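Local coordinates for protein phospholethanolamine N-methyltransferase 2 (Haemonchus contortus, PDB 4KRI) that probably catalyses the later S-adenosylmethionine-dependent N-methylation steps that convert phosphomonomethylethanolamine to phosphocholine in nematode phosphocholine synthesis, at residues L323-G328 with W424-A429; N208-I213 with Y292-D297. One frame throughout, in Å; residues are numbered along the deposited sequence.

Interaction 1. Residues L323-G328 with W424-A429; sequences LITMYG and WNFFAA. With 1SH (2-(methylamino)ethyl dihydrogen phosphate), chain E.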
loop_
_atom_site.group_PDB
_atom_site.type_symbol
_atom_site.label_atom_id
_atom_site.label_comp_id
_atom_site.label_asym_id
_atom_site.label_seq_id
_atom_site.Cartn_x
_atom_site.Cartn_y
_atom_site.Cartn_z
ATOM N N LEU A 323 14.923 6.052 7.142
ATOM C CA LEU A 323 14.568 7.362 7.669
ATOM C C LEU A 323 13.058 7.421 7.783
ATOM O O LEU A 323 12.345 7.140 6.824
ATOM C CB LEU A 323 15.100 8.474 6.762
ATOM C CG LEU A 323 15.068 9.897 7.320
ATOM C CD1 LEU A 323 16.162 10.745 6.692
ATOM C CD2 LEU A 323 13.711 10.529 7.081
ATOM N N ILE A 324 12.573 7.763 8.973
ATOM C CA ILE A 324 11.137 7.791 9.242
ATOM C C ILE A 324 10.790 9.079 9.993
ATOM O O ILE A 324 11.528 9.500 10.890
ATOM C CB ILE A 324 10.728 6.580 10.130
ATOM C CG1 ILE A 324 11.100 5.253 9.452
ATOM C CG2 ILE A 324 9.234 6.601 10.462
ATOM C CD1 ILE A 324 10.922 4.026 10.348
ATOM N N THR A 325 9.684 9.717 9.618
ATOM C CA THR A 325 9.073 10.729 10.475
ATOM C C THR A 325 7.715 10.200 10.897
ATOM O O THR A 325 7.091 9.458 10.159
ATOM C CB THR A 325 8.931 12.121 9.802
ATOM O OG1 THR A 325 7.906 12.073 8.798
ATOM C CG2 THR A 325 10.255 12.567 9.176
ATOM N N MET A 326 7.258 10.564 12.097
ATOM C CA MET A 326 6.002 10.004 12.582
ATOM C C MET A 326 5.382 10.911 13.627
ATOM O O MET A 326 6.094 11.663 14.287
ATOM C CB MET A 326 6.257 8.620 13.197
ATOM C CG MET A 326 7.130 8.686 14.440
ATOM S SD MET A 326 7.922 7.150 15.002
ATOM C CE MET A 326 9.644 7.581 14.720
ATOM N N TYR A 327 4.065 10.839 13.789
ATOM C CA TYR A 327 3.451 11.406 14.992
ATOM C C TYR A 327 3.929 10.552 16.157
ATOM O O TYR A 327 3.993 9.324 16.033
ATOM C CB TYR A 327 1.918 11.335 14.918
ATOM C CG TYR A 327 1.233 12.337 13.995
ATOM C CD1 TYR A 327 1.956 13.282 13.281
ATOM C CD2 TYR A 327 -0.158 12.337 13.859
ATOM C CE1 TYR A 327 1.309 14.198 12.435
ATOM C CE2 TYR A 327 -0.811 13.256 13.037
ATOM C CZ TYR A 327 -0.074 14.180 12.329
ATOM O OH TYR A 327 -0.731 15.082 11.512
ATOM N N GLY A 328 4.271 11.186 17.277
ATOM C CA GLY A 328 4.639 10.459 18.481
ATOM C C GLY A 328 3.975 11.054 19.704
ATOM O O GLY A 328 3.239 12.038 19.605
ATOM N N TRP A 424 6.209 15.418 16.985
ATOM C CA TRP A 424 6.511 15.035 15.605
ATOM C C TRP A 424 7.959 14.593 15.604
ATOM O O TRP A 424 8.863 15.417 15.798
ATOM C CB TRP A 424 6.300 16.207 14.644
ATOM C CG TRP A 424 6.391 15.799 13.183
ATOM C CD1 TRP A 424 5.909 14.648 12.627
ATOM C CD2 TRP A 424 7.032 16.522 12.116
ATOM N NE1 TRP A 424 6.188 14.624 11.275
ATOM C CE2 TRP A 424 6.885 15.760 10.942
ATOM C CE3 TRP A 424 7.714 17.746 12.045
ATOM C CZ2 TRP A 424 7.391 16.178 9.704
ATOM C CZ3 TRP A 424 8.215 18.165 10.815
ATOM C CH2 TRP A 424 8.054 17.379 9.662
ATOM N N ASN A 425 8.180 13.291 15.422
ATOM C CA ASN A 425 9.491 12.692 15.648
ATOM C C ASN A 425 10.213 12.246 14.379
ATOM O O ASN A 425 9.577 11.844 13.410
ATOM C CB ASN A 425 9.359 11.496 16.593
ATOM C CG ASN A 425 9.027 11.913 18.013
ATOM O OD1 ASN A 425 9.339 13.030 18.430
ATOM N ND2 ASN A 425 8.414 11.007 18.769
ATOM N N PHE A 426 11.543 12.308 14.426
ATOM C CA PHE A 426 12.427 11.902 13.336
ATOM C C PHE A 426 13.304 10.744 13.818
ATOM O O PHE A 426 13.806 10.758 14.945
ATOM C CB PHE A 426 13.312 13.093 12.953
ATOM C CG PHE A 426 14.413 12.763 11.973
ATOM C CD1 PHE A 426 14.213 12.945 10.618
ATOM C CD2 PHE A 426 15.655 12.316 12.411
ATOM C CE1 PHE A 426 15.218 12.653 9.708
ATOM C CE2 PHE A 426 16.665 12.021 11.516
ATOM C CZ PHE A 426 16.447 12.190 10.158
ATOM N N PHE A 427 13.477 9.736 12.976
ATOM C CA PHE A 427 14.363 8.618 13.272
ATOM C C PHE A 427 15.128 8.252 12.004
ATOM O O PHE A 427 14.545 8.161 10.926
ATOM C CB PHE A 427 13.553 7.414 13.768
ATOM C CG PHE A 427 14.255 6.095 13.600
ATOM C CD1 PHE A 427 15.324 5.742 14.420
ATOM C CD2 PHE A 427 13.828 5.197 12.637
ATOM C CE1 PHE A 427 15.972 4.520 14.253
ATOM C CE2 PHE A 427 14.474 3.976 12.460
ATOM C CZ PHE A 427 15.543 3.636 13.274
ATOM N N ALA A 428 16.440 8.070 12.123
ATOM C CA ALA A 428 17.222 7.518 11.014
ATOM C C ALA A 428 18.243 6.537 11.565
ATOM O O ALA A 428 18.644 6.653 12.718
ATOM C CB ALA A 428 17.916 8.627 10.237
ATOM N N ALA A 429 18.655 5.567 10.752
ATOM C CA ALA A 429 19.667 4.599 11.167
ATOM C C ALA A 429 20.157 3.828 9.962
ATOM O O ALA A 429 19.575 3.912 8.869
ATOM C CB ALA A 429 19.106 3.639 12.216
HETATM O O4 1SH E . -3.304 15.144 11.657
HETATM P P1 1SH E . -4.293 14.028 11.329
HETATM O O1 1SH E . -4.543 13.148 12.488
HETATM O O3 1SH E . -5.647 14.667 10.837
HETATM O O2 1SH E . -3.665 13.131 10.185
HETATM C C1 1SH E . -3.231 13.723 9.074
HETATM C C2 1SH E . -2.442 12.841 8.115
HETATM N N1 1SH E . -1.168 12.356 8.567
HETATM C C3 1SH E . -0.691 11.433 7.602
#
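In the Rossmann-like sheet of this class I methyltransferase, the reversed last strand lies between strands 320-329 and 367-371, and here its residues 424-429 run antiparallel to 323-328. Ile324 with Phe427 and Met326 with Asn425 are hydrogen-bonded pairs, each closed by two backbone bonds, with Ile324 N 2.8 Å from Phe427 O. Between them, Thr325 and Phe426 form a non-hydrogen-bonded pair, where Thr325 CA makes a 3.2 Å CA-H...O contact with Asn425 O.

On the face carrying Leu323, Thr325 and Tyr327 the side chains reach diagonally. Leu323 brings its branch point against the Phe426 ring, CG to CE1 3.6 Å, and Arg216 adds a cation-pi contact to that ring. Trp424 has CG anti to the backbone N (chi1 -171°), which turns the indole toward the partner strand and sets its CD1 3.4 Å from Met326 O. Its NE1 passes Thr325 OG1 at 3.9 Å, too far for a bond; both are hydrogen-bonded to Asp297 OD1 instead. On the other face Ile324 lies alongside Phe427, with CD1 at the ring edge, 3.9 Å from CD2. Met326 bends at its thioether (chi3 114°) so that CE meets Phe427 CB at 4.0 Å, and Ile355 of helix 352-362 touches both residues.

Tyr327 carries the pair into the substrate pocket: its OH donates to phosphate oxygen O4 of 1SH over 2.6 Å, with O4 near the plane of the ring. Trp424 CD1 lies at the edge of the same ring. The phenol is thus one of several hydrogen-bond partners of 1SH, with Lys413, Arg345, Tyr193, Tyr341 and Tyr347.

Interaction 2. Residues N208-I213 with Y292-D297; sequences NQNLAI and YVFSRD. With SAH (S-adenosyl-L-homocysteine), chain D.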
loop_
_atom_site.group_PDB
_atom_site.type_symbol
_atom_site.label_atom_id
_atom_site.label_comp_id
_atom_site.label_asym_id
_atom_site.label_seq_id
_atom_site.Cartn_x
_atom_site.Cartn_y
_atom_site.Cartn_z
ATOM N N ASN A 208 7.893 21.383 0.009
ATOM C CA ASN A 208 9.108 21.958 0.570
ATOM C C ASN A 208 9.586 21.199 1.800
ATOM O O ASN A 208 10.788 21.032 2.008
ATOM C CB ASN A 208 8.904 23.429 0.928
ATOM C CG ASN A 208 8.801 24.314 -0.289
ATOM O OD1 ASN A 208 9.324 23.981 -1.354
ATOM N ND2 ASN A 208 8.144 25.459 -0.137
ATOM N N GLN A 209 8.653 20.748 2.630
ATOM C CA GLN A 209 9.064 20.067 3.852
ATOM C C GLN A 209 9.579 18.680 3.527
ATOM O O GLN A 209 10.575 18.236 4.096
ATOM C CB GLN A 209 7.925 19.973 4.865
ATOM C CG GLN A 209 8.340 19.325 6.183
ATOM C CD GLN A 209 9.373 20.147 6.956
ATOM O OE1 GLN A 209 9.233 21.359 7.100
ATOM N NE2 GLN A 209 10.409 19.481 7.467
ATOM N N ASN A 210 8.905 17.990 2.621
ATOM C CA ASN A 210 9.379 16.665 2.254
ATOM C C ASN A 210 10.775 16.710 1.642
ATOM O O ASN A 210 11.584 15.803 1.853
ATOM C CB ASN A 210 8.401 15.948 1.332
ATOM C CG ASN A 210 8.628 14.460 1.326
ATOM O OD1 ASN A 210 8.382 13.788 2.332
ATOM N ND2 ASN A 210 9.137 13.938 0.216
ATOM N N LEU A 211 11.081 17.773 0.908
ATOM C CA LEU A 211 12.411 17.882 0.316
ATOM C C LEU A 211 13.465 18.049 1.406
ATOM O O LEU A 211 14.551 17.474 1.331
ATOM C CB LEU A 211 12.484 19.054 -0.665
ATOM C CG LEU A 211 13.817 19.227 -1.389
ATOM C CD1 LEU A 211 14.073 18.032 -2.306
ATOM C CD2 LEU A 211 13.832 20.521 -2.184
ATOM N N ALA A 212 13.140 18.840 2.421
ATOM C CA ALA A 212 14.057 19.056 3.535
ATOM C C ALA A 212 14.317 17.738 4.270
ATOM O O ALA A 212 15.444 17.457 4.664
ATOM C CB ALA A 212 13.499 20.113 4.483
ATOM N N ILE A 213 13.274 16.924 4.428
ATOM C CA ILE A 213 13.421 15.620 5.077
ATOM C C ILE A 213 14.269 14.663 4.235
ATOM O O ILE A 213 15.152 13.981 4.762
ATOM C CB ILE A 213 12.045 15.003 5.384
ATOM C CG1 ILE A 213 11.295 15.929 6.339
ATOM C CG2 ILE A 213 12.174 13.611 5.983
ATOM C CD1 ILE A 213 10.013 15.380 6.822
ATOM N N TYR A 292 17.542 2.505 0.465
ATOM C CA TYR A 292 16.867 3.377 1.416
ATOM C C TYR A 292 15.483 2.863 1.691
ATOM O O TYR A 292 14.823 2.327 0.807
ATOM C CB TYR A 292 16.723 4.809 0.845
ATOM C CG TYR A 292 18.036 5.368 0.394
ATOM C CD1 TYR A 292 18.968 5.822 1.322
ATOM C CD2 TYR A 292 18.357 5.431 -0.955
ATOM C CE1 TYR A 292 20.190 6.321 0.912
ATOM C CE2 TYR A 292 19.582 5.928 -1.377
ATOM C CZ TYR A 292 20.488 6.371 -0.436
ATOM O OH TYR A 292 21.708 6.859 -0.848
ATOM N N VAL A 293 15.038 3.037 2.926
ATOM C CA VAL A 293 13.644 2.844 3.254
ATOM C C VAL A 293 13.200 4.146 3.889
ATOM O O VAL A 293 13.834 4.655 4.818
ATOM C CB VAL A 293 13.448 1.674 4.238
ATOM C CG1 VAL A 293 12.016 1.660 4.762
ATOM C CG2 VAL A 293 13.760 0.350 3.544
ATOM N N PHE A 294 12.128 4.706 3.359
ATOM C CA PHE A 294 11.648 6.008 3.788
ATOM C C PHE A 294 10.212 5.848 4.228
ATOM O O PHE A 294 9.428 5.197 3.541
ATOM C CB PHE A 294 11.704 6.956 2.583
ATOM C CG PHE A 294 11.249 8.364 2.885
ATOM C CD1 PHE A 294 11.884 9.122 3.855
ATOM C CD2 PHE A 294 10.209 8.940 2.164
ATOM C CE1 PHE A 294 11.480 10.429 4.119
ATOM C CE2 PHE A 294 9.793 10.248 2.423
ATOM C CZ PHE A 294 10.437 10.996 3.393
ATOM N N SER A 295 9.833 6.448 5.350
ATOM C CA SER A 295 8.429 6.412 5.730
ATOM C C SER A 295 8.049 7.744 6.308
ATOM O O SER A 295 8.593 8.160 7.322
ATOM C CB SER A 295 8.141 5.296 6.726
ATOM O OG SER A 295 6.747 5.273 7.002
ATOM N N ARG A 296 7.119 8.426 5.654
ATOM C CA ARG A 296 6.791 9.788 6.060
ATOM C C ARG A 296 5.395 9.875 6.680
ATOM O O ARG A 296 4.386 9.813 5.965
ATOM C CB ARG A 296 6.905 10.678 4.822
ATOM C CG ARG A 296 6.638 12.128 5.075
ATOM C CD ARG A 296 7.798 12.838 5.750
ATOM N NE ARG A 296 7.207 13.949 6.482
ATOM C CZ ARG A 296 6.850 15.089 5.906
ATOM N NH1 ARG A 296 7.105 15.277 4.615
ATOM N NH2 ARG A 296 6.264 16.040 6.615
ATOM N N ASP A 297 5.359 9.963 8.009
ATOM C CA ASP A 297 4.139 10.187 8.771
ATOM C C ASP A 297 3.103 9.088 8.551
ATOM O O ASP A 297 1.904 9.346 8.419
ATOM C CB ASP A 297 3.609 11.600 8.488
ATOM C CG ASP A 297 4.635 12.664 8.837
ATOM O OD1 ASP A 297 5.382 12.463 9.827
ATOM O OD2 ASP A 297 4.738 13.672 8.118
HETATM N N SAH D . 3.867 9.351 2.944
HETATM C CA SAH D . 2.729 10.068 2.311
HETATM C CB SAH D . 1.367 9.576 2.941
HETATM C CG SAH D . 1.098 9.923 4.401
HETATM S SD SAH D . -0.483 9.245 4.997
HETATM C C SAH D . 2.923 11.532 2.344
HETATM O O SAH D . 3.965 12.007 2.773
HETATM O OXT SAH D . 2.144 12.246 1.733
HETATM C "C5'" SAH D . -0.145 7.650 5.765
HETATM C "C4'" SAH D . -0.287 6.520 4.912
HETATM O "O4'" SAH D . 0.230 5.352 5.603
HETATM C "C3'" SAH D . -1.717 6.227 4.666
HETATM O "O3'" SAH D . -1.958 6.298 3.277
HETATM C "C2'" SAH D . -1.935 4.865 5.154
HETATM O "O2'" SAH D . -2.820 4.127 4.344
HETATM C "C1'" SAH D . -0.554 4.294 5.152
HETATM N N9 SAH D . -0.419 3.071 6.018
HETATM C C8 SAH D . -0.745 2.958 7.326
HETATM N N7 SAH D . -0.404 1.732 7.736
HETATM C C5 SAH D . 0.155 1.070 6.702
HETATM C C6 SAH D . 0.683 -0.220 6.562
HETATM N N6 SAH D . 0.696 -1.110 7.613
HETATM N N1 SAH D . 1.176 -0.572 5.354
HETATM C C2 SAH D . 1.171 0.276 4.320
HETATM N N3 SAH D . 0.679 1.523 4.426
HETATM C C4 SAH D . 0.154 1.937 5.594
#
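Ile213 lays its CD1 methyl over one face of the Arg296 guanidinium, displaced toward the rim and only 3.2 Å from NE. The contact packs helix 206-215 against strand 290-296 of the Rossmann-like methyltransferase fold, where the strand's end runs into the cofactor site. The other branch of the isoleucine, CG2, meets the edge of the Phe294 ring 3.8 Å from CE1, so one side chain touches both strand residues that face the helix.

Asn210 supplies the polar half. Arg296 NH1 donates to Asn210 OD1 over 3.0 Å, reaching a lone pair in the carbonyl plane, while the oxygen in turn lies in the guanidinium plane. Amide and guanidinium are nearly coplanar, 15° apart. The same OD1 also sits at the ring edge of Phe294, 3.6 Å from CZ, and Asn210 ND2 is hydrogen-bonded to Gln239.

The arginine chain leaves the strand with CG anti to its N and then bends at chi2 (77°), which brings the guanidinium up to the helix, against Ile213 and Asn210. Three groups hold its rotation: besides Asn210, NE forms a salt bridge to Asp297 OD2 at 3.0 Å, and NH2 is hydrogen-bonded to Pro204 O. The backbone carbonyl of the same residue meets the cofactor: the amino N of S-adenosylhomocysteine donates to Arg296 O over 3.1 Å.

How the interactions relate
Interactions 1 and 2 have centres about 9 Å apart and share neighbouring parallel strands, 290-296 from interaction 2 and 320-329 from interaction 1. Asp297 joins them: its OD1 takes hydrogen bonds from both Trp424 NE1, at 2.7 Å, and Thr325 OG1, at 2.8 Å, while its OD2 faces Arg296. Trp424 CZ2 also packs 3.3 Å from Arg296 NH2. Asp297 belongs to the pockets of both ligands, so both contacts meet at a residue common to the two sites. Interaction 1 reaches the phosphate end of 1SH and interaction 2 the amino acid end of S-adenosylhomocysteine (SAH). SAH SD lies 4.8 Å from 1SH N1, an arrangement consistent with methyl transfer.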